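Local coordinates for peptidoglycan-N-acetylglucosamine deacetylase BC_1960 (Bacillus cereus, PDB 5O6Y), which removes the acetyl group from N-acetylglucosamine residues of cell-wall peptidoglycan, and also from soluble chitin substrates, with zinc as cofactor, at residues 80-85 and 95-100; 114-119 and 136-141. All blocks are in the same frame, centred on the assembly; numbering follows the deposited sequence.

Contact 1 (80-85 and 95-100); sequences TYSHPN and RNQIIK. With 5YA (4-naphthalen-1-yl-~{N}-oxidanyl-benzamide), chain H.
Both ends of the Gln97 amide are engaged by the loop 80-85, which follows strand 75-78. Gln97 OE1 accepts two backbone N-H groups: Tyr81 N at 2.9 Å, tilted from the carbonyl plane, and Ser82 N at 3.0 Å, in that plane on a lone pair. The second bond is the straighter, with 167° at the hydrogen. On the amide's other branch, Gln97 NE2 donates to Ser82 OG (2.9 Å), which lies close to the amide plane, and it also bonds Glu93, one turn back on helix 91-109. Three bonds to the loop and one to the helix therefore fix the rotation of the amide. The bend at chi2 (-88°) turns the amide across the loop, where Pro84 flanks it, its CG 3.7 Å from Gln97 CD.

Farther along the helix, Lys100 reaches Tyr81 as an extended chain. Its CE and NZ both lie over one face of the phenol ring; NZ stands 3.5 Å from the Tyr81 ring centroid, 21° off the normal, which defines a cation-pi contact offset toward the rim. The phenol OH is hydrogen-bonded to Glu60, a carboxylate that probably adds to the negative potential near the ammonium group. Thr80 CB also packs on Gln97 OE1, and Thr80 CG2 approaches Ile98 CD1 at 4.4 Å.

His83 points away from the helix. Its NE2 lies implausibly close to O2 of the bound hydroxamate 5YA, near the plane of the imidazole, so the nature of that contact is doubtful. His83 is a zinc ligand, as are Asp29 and His79 close by. Because Gln97 holds the two backbone N-H groups immediately before His83, the contact ties the metal-binding loop to helix 91-109, consistent with a second-shell role in positioning this histidine.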
# COMPACT_ATOMS: atom_id res chain seq x y z
N THR A 80 -1.85 5.53 8.61
CA THR A 80 -1.93 6.53 9.68
C THR A 80 -2.71 7.76 9.25
O THR A 80 -3.15 7.86 8.09
CB THR A 80 -0.54 6.95 10.18
OG1 THR A 80 0.07 7.83 9.23
CG2 THR A 80 0.35 5.74 10.42
N TYR A 81 -2.89 8.71 10.17
CA TYR A 81 -3.73 9.88 9.94
C TYR A 81 -2.95 11.03 9.30
O TYR A 81 -3.31 11.50 8.22
CB TYR A 81 -4.37 10.33 11.26
CG TYR A 81 -5.26 11.55 11.12
CD1 TYR A 81 -6.59 11.43 10.75
CD2 TYR A 81 -4.76 12.83 11.37
CE1 TYR A 81 -7.40 12.55 10.62
CE2 TYR A 81 -5.56 13.95 11.24
CZ TYR A 81 -6.88 13.80 10.86
OH TYR A 81 -7.69 14.91 10.74
N SER A 82 -1.89 11.50 9.96
CA SER A 82 -1.18 12.69 9.53
C SER A 82 0.26 12.40 9.12
O SER A 82 1.08 13.32 9.05
CB SER A 82 -1.20 13.76 10.63
OG SER A 82 -0.61 13.28 11.83
N HIS A 83 0.58 11.14 8.84
CA HIS A 83 1.87 10.72 8.29
C HIS A 83 3.05 11.15 9.16
O HIS A 83 3.93 11.88 8.69
CB HIS A 83 2.04 11.29 6.88
CG HIS A 83 2.90 10.47 5.98
ND1 HIS A 83 4.23 10.76 5.75
CD2 HIS A 83 2.63 9.36 5.25
CE1 HIS A 83 4.73 9.87 4.91
NE2 HIS A 83 3.78 9.01 4.59
N PRO A 84 3.12 10.73 10.44
CA PRO A 84 4.30 11.07 11.25
C PRO A 84 5.33 9.95 11.27
O PRO A 84 5.02 8.81 10.90
CB PRO A 84 3.70 11.30 12.63
CG PRO A 84 2.60 10.29 12.69
CD PRO A 84 2.08 10.11 11.27
N ASN A 85 6.55 10.26 11.69
CA ASN A 85 7.57 9.23 11.89
C ASN A 85 7.20 8.45 13.15
O ASN A 85 7.41 8.91 14.27
CB ASN A 85 8.95 9.86 12.01
CG ASN A 85 10.07 8.83 11.95
OD1 ASN A 85 9.91 7.69 12.37
ND2 ASN A 85 11.22 9.25 11.43
N ARG A 95 -1.11 4.65 18.84
CA ARG A 95 -2.44 4.05 18.86
C ARG A 95 -3.53 5.05 18.50
O ARG A 95 -4.61 4.64 18.08
CB ARG A 95 -2.70 3.43 20.23
CG ARG A 95 -1.82 2.22 20.50
CD ARG A 95 -1.73 1.87 21.98
NE ARG A 95 -0.62 0.95 22.21
CZ ARG A 95 -0.35 0.38 23.38
NH1 ARG A 95 -1.11 0.62 24.44
NH2 ARG A 95 0.69 -0.45 23.49
N ASN A 96 -3.27 6.35 18.64
CA ASN A 96 -4.25 7.34 18.21
C ASN A 96 -4.25 7.49 16.70
O ASN A 96 -5.31 7.63 16.09
CB ASN A 96 -3.97 8.68 18.89
CG ASN A 96 -5.21 9.54 19.00
OD1 ASN A 96 -5.98 9.42 19.95
ND2 ASN A 96 -5.42 10.41 18.02
N GLN A 97 -3.07 7.47 16.07
CA GLN A 97 -2.99 7.57 14.62
C GLN A 97 -3.66 6.38 13.94
O GLN A 97 -4.28 6.53 12.88
CB GLN A 97 -1.53 7.68 14.18
CG GLN A 97 -0.85 8.98 14.58
CD GLN A 97 -1.04 10.08 13.55
OE1 GLN A 97 -1.35 9.82 12.39
NE2 GLN A 97 -0.85 11.33 13.98
N ILE A 98 -3.56 5.20 14.55
CA ILE A 98 -4.13 3.99 13.94
C ILE A 98 -5.65 3.99 14.10
O ILE A 98 -6.39 3.95 13.11
CB ILE A 98 -3.51 2.73 14.56
CG1 ILE A 98 -1.99 2.71 14.35
CG2 ILE A 98 -4.15 1.48 13.98
CD1 ILE A 98 -1.57 2.71 12.90
N ILE A 99 -6.13 4.04 15.34
CA ILE A 99 -7.56 3.88 15.62
C ILE A 99 -8.37 5.01 14.98
O ILE A 99 -9.49 4.78 14.52
CB ILE A 99 -7.80 3.80 17.14
CG1 ILE A 99 -7.04 2.61 17.72
CG2 ILE A 99 -9.28 3.68 17.45
CD1 ILE A 99 -7.11 2.52 19.24
N LYS A 100 -7.82 6.22 14.95
CA LYS A 100 -8.53 7.33 14.32
C LYS A 100 -8.72 7.09 12.83
O LYS A 100 -9.83 7.24 12.30
CB LYS A 100 -7.76 8.63 14.56
CG LYS A 100 -8.49 9.90 14.16
CD LYS A 100 -7.61 11.12 14.41
CE LYS A 100 -8.31 12.41 14.05
NZ LYS A 100 -7.39 13.58 14.13
C1 5YA H . 13.12 5.76 -0.62
C2 5YA H . 11.79 5.99 -0.27
C3 5YA H . 11.30 5.61 0.99
C4 5YA H . 12.18 4.96 1.91
C5 5YA H . 13.54 4.73 1.55
C6 5YA H . 14.00 5.14 0.26
C7 5YA H . 11.73 4.55 3.20
C8 5YA H . 12.62 3.93 4.08
O1 5YA H . 5.00 5.37 2.39
C9 5YA H . 13.95 3.70 3.72
C10 5YA H . 14.42 4.09 2.47
C11 5YA H . 9.87 5.86 1.32
C12 5YA H . 8.99 4.79 1.32
C13 5YA H . 7.66 4.97 1.63
N1 5YA H . 5.16 7.58 2.33
C14 5YA H . 7.18 6.24 1.92
C15 5YA H . 8.05 7.32 1.91
C16 5YA H . 9.39 7.13 1.61
C17 5YA H . 5.69 6.38 2.24
O2 5YA H . 3.79 7.72 2.62

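Contact 2 (114-119 and 136-141); sequences KFIRPP and FMIVQW. With PE3 (3,6,9,12,15,18,21,24,27,30,33,36,39-tridecaoxahentetracontane-1,41-diol), chain I; 5YA (4-naphthalen-1-yl-~{N}-oxidanyl-benzamide), chain H.
Arg117 crosses from just past strand 115-116 to the backbone of 139-140. Its CB and CG each lie 3.8 Å from Val139 O, and CD comes within 4.2 Å of Trp141 CE3. The bend at chi3 (-74°) then brings NE to Val139 O at 3.1 Å, an almost linear bond (176°) with the oxygen in the guanidinium plane. At the tip, Arg117 NH2 makes a short but strongly bent, weak bond to Gln140 O, while NH1 is held by Thr26. Trp141 CE3 lies over one face of the guanidinium, the indole plane turned 70° from it; the far rim of the indole meets the bound hydroxamate, CZ2 at 3.3 Å from 5YA C12.

Upstream, the strands pair in parallel through Met137 N to Lys114 O, Ile116 N to Met137 O and Val139 N to Ile116 O. Phe115 sits beside Met137 and Val139 on one face of the sheet. On the other, Ile116 CD1 makes a CH-pi contact over the Phe136 ring, 3.6 Å from its centroid. These strands belong to a beta-alpha-beta unit whose helix 125-133 covers Ile138; helix 91-109 packs on Ile116 and Phe136, and strand 12-13 borders 137-139.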
# COMPACT_ATOMS: atom_id res chain seq x y z
N LYS A 114 -7.46 -4.25 7.67
CA LYS A 114 -6.56 -5.09 8.44
C LYS A 114 -5.09 -4.73 8.22
O LYS A 114 -4.27 -4.94 9.12
CB LYS A 114 -6.78 -6.56 8.06
CG LYS A 114 -6.02 -7.56 8.93
CD LYS A 114 -5.97 -8.93 8.28
CE LYS A 114 -5.44 -9.99 9.24
NZ LYS A 114 -6.37 -10.21 10.38
N PHE A 115 -4.75 -4.19 7.05
CA PHE A 115 -3.36 -3.95 6.70
C PHE A 115 -2.93 -2.54 7.09
O PHE A 115 -3.65 -1.57 6.84
CB PHE A 115 -3.14 -4.18 5.20
CG PHE A 115 -3.08 -5.63 4.83
CD1 PHE A 115 -4.25 -6.37 4.66
CD2 PHE A 115 -1.87 -6.27 4.67
CE1 PHE A 115 -4.20 -7.71 4.32
CE2 PHE A 115 -1.81 -7.61 4.33
CZ PHE A 115 -2.98 -8.33 4.16
N ILE A 116 -1.76 -2.45 7.72
CA ILE A 116 -1.13 -1.19 8.09
C ILE A 116 0.19 -1.09 7.35
O ILE A 116 0.90 -2.09 7.21
CB ILE A 116 -0.91 -1.09 9.62
CG1 ILE A 116 -2.25 -1.02 10.36
CG2 ILE A 116 -0.05 0.12 9.98
CD1 ILE A 116 -2.09 -0.84 11.85
N ARG A 117 0.52 0.11 6.87
CA ARG A 117 1.86 0.39 6.36
C ARG A 117 2.38 1.63 7.09
O ARG A 117 1.74 2.70 7.01
CB ARG A 117 1.87 0.61 4.85
CG ARG A 117 3.25 0.99 4.32
CD ARG A 117 3.31 0.97 2.81
NE ARG A 117 3.34 -0.39 2.27
CZ ARG A 117 3.23 -0.68 0.98
NH1 ARG A 117 3.07 0.30 0.10
NH2 ARG A 117 3.26 -1.94 0.57
N PRO A 118 3.49 1.53 7.80
CA PRO A 118 4.02 2.70 8.51
C PRO A 118 4.71 3.64 7.54
O PRO A 118 5.47 3.20 6.66
CB PRO A 118 5.01 2.09 9.51
CG PRO A 118 5.48 0.84 8.83
CD PRO A 118 4.31 0.33 8.03
N PRO A 119 4.46 4.95 7.66
CA PRO A 119 5.16 5.91 6.80
C PRO A 119 6.66 5.84 6.99
O PRO A 119 7.15 5.64 8.11
CB PRO A 119 4.58 7.26 7.23
CG PRO A 119 3.95 7.01 8.57
CD PRO A 119 3.48 5.60 8.54
N PHE A 136 -4.02 -6.85 13.34
CA PHE A 136 -3.56 -6.13 12.16
C PHE A 136 -2.50 -6.95 11.43
O PHE A 136 -2.11 -8.02 11.88
CB PHE A 136 -2.98 -4.76 12.52
CG PHE A 136 -4.01 -3.72 12.82
CD1 PHE A 136 -4.25 -3.31 14.13
CD2 PHE A 136 -4.73 -3.12 11.80
CE1 PHE A 136 -5.19 -2.34 14.41
CE2 PHE A 136 -5.67 -2.14 12.08
CZ PHE A 136 -5.90 -1.75 13.38
N MET A 137 -2.06 -6.45 10.27
CA MET A 137 -0.89 -7.01 9.63
C MET A 137 -0.15 -5.89 8.92
O MET A 137 -0.74 -5.17 8.11
CB MET A 137 -1.23 -8.13 8.64
CG MET A 137 0.00 -8.69 7.94
SD MET A 137 -0.22 -10.27 7.10
CE MET A 137 1.45 -10.55 6.53
N ILE A 138 1.12 -5.73 9.25
CA ILE A 138 1.95 -4.69 8.65
C ILE A 138 2.70 -5.28 7.46
O ILE A 138 3.34 -6.32 7.57
CB ILE A 138 2.94 -4.08 9.67
CG1 ILE A 138 2.21 -3.16 10.65
CG2 ILE A 138 4.02 -3.29 8.94
CD1 ILE A 138 1.58 -3.87 11.81
N VAL A 139 2.61 -4.60 6.32
CA VAL A 139 3.28 -5.01 5.10
C VAL A 139 4.09 -3.84 4.59
O VAL A 139 3.54 -2.77 4.31
CB VAL A 139 2.29 -5.50 4.03
CG1 VAL A 139 3.01 -5.69 2.70
CG2 VAL A 139 1.63 -6.80 4.47
N GLN A 140 5.41 -4.03 4.46
CA GLN A 140 6.27 -3.02 3.87
C GLN A 140 6.30 -3.17 2.36
O GLN A 140 5.24 -3.16 1.71
CB GLN A 140 7.68 -3.11 4.45
CG GLN A 140 7.75 -3.06 5.97
CD GLN A 140 7.67 -1.64 6.52
OE1 GLN A 140 7.16 -0.73 5.87
NE2 GLN A 140 8.19 -1.45 7.73
N TRP A 141 7.49 -3.32 1.78
CA TRP A 141 7.63 -3.47 0.34
C TRP A 141 9.01 -4.03 0.03
O TRP A 141 9.92 -3.96 0.86
CB TRP A 141 7.42 -2.14 -0.39
CG TRP A 141 8.42 -1.09 0.01
CD1 TRP A 141 9.61 -0.83 -0.60
CD2 TRP A 141 8.31 -0.18 1.10
NE1 TRP A 141 10.26 0.20 0.06
CE2 TRP A 141 9.48 0.62 1.10
CE3 TRP A 141 7.34 0.05 2.09
CZ2 TRP A 141 9.70 1.61 2.05
CZ3 TRP A 141 7.57 1.05 3.02
CH2 TRP A 141 8.74 1.82 2.99
O25 PE3 I . 12.88 -1.10 2.28
C24 PE3 I . 11.72 -1.84 2.54
C23 PE3 I . 11.35 -1.65 4.01
O22 PE3 I . 11.90 -0.44 4.45
C1 5YA H . 13.12 5.76 -0.62
C2 5YA H . 11.79 5.99 -0.27
C3 5YA H . 11.30 5.61 0.99
C4 5YA H . 12.18 4.96 1.91
C5 5YA H . 13.54 4.73 1.55
C6 5YA H . 14.00 5.14 0.26
C7 5YA H . 11.73 4.55 3.20
C8 5YA H . 12.62 3.93 4.08
O1 5YA H . 5.00 5.37 2.39
C9 5YA H . 13.95 3.70 3.72
C10 5YA H . 14.42 4.09 2.47
C11 5YA H . 9.87 5.86 1.32
C12 5YA H . 8.99 4.79 1.32
C13 5YA H . 7.66 4.97 1.63
N1 5YA H . 5.16 7.58 2.33
C14 5YA H . 7.18 6.24 1.92
C15 5YA H . 8.05 7.32 1.91
C16 5YA H . 9.39 7.13 1.61
C17 5YA H . 5.69 6.38 2.24
O2 5YA H . 3.79 7.72 2.62

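Contact 2 is the buried one, centred about 8 Å from the centre of the chain, whereas contact 1 is only partly buried at about 15 Å. Their centres are about 12 Å apart. Helix 91-109 joins them: it supplies one half of contact 1, and its Ile98 CG2 packs against Phe136 CZ of contact 2 at 3.7 Å. A second junction lies near the pocket, with His83 NE2 3.3 Å from Pro119 CB. In contact 1 hydrogen bonds of a side-chain amide and a cation-pi pair join loop to helix; in contact 2 backbone pairing and apolar faces dominate. Both reach 5YA, 80-85 at its hydroxamate end, beside the zinc-ligand histidine, and 136-141 along its aromatic part.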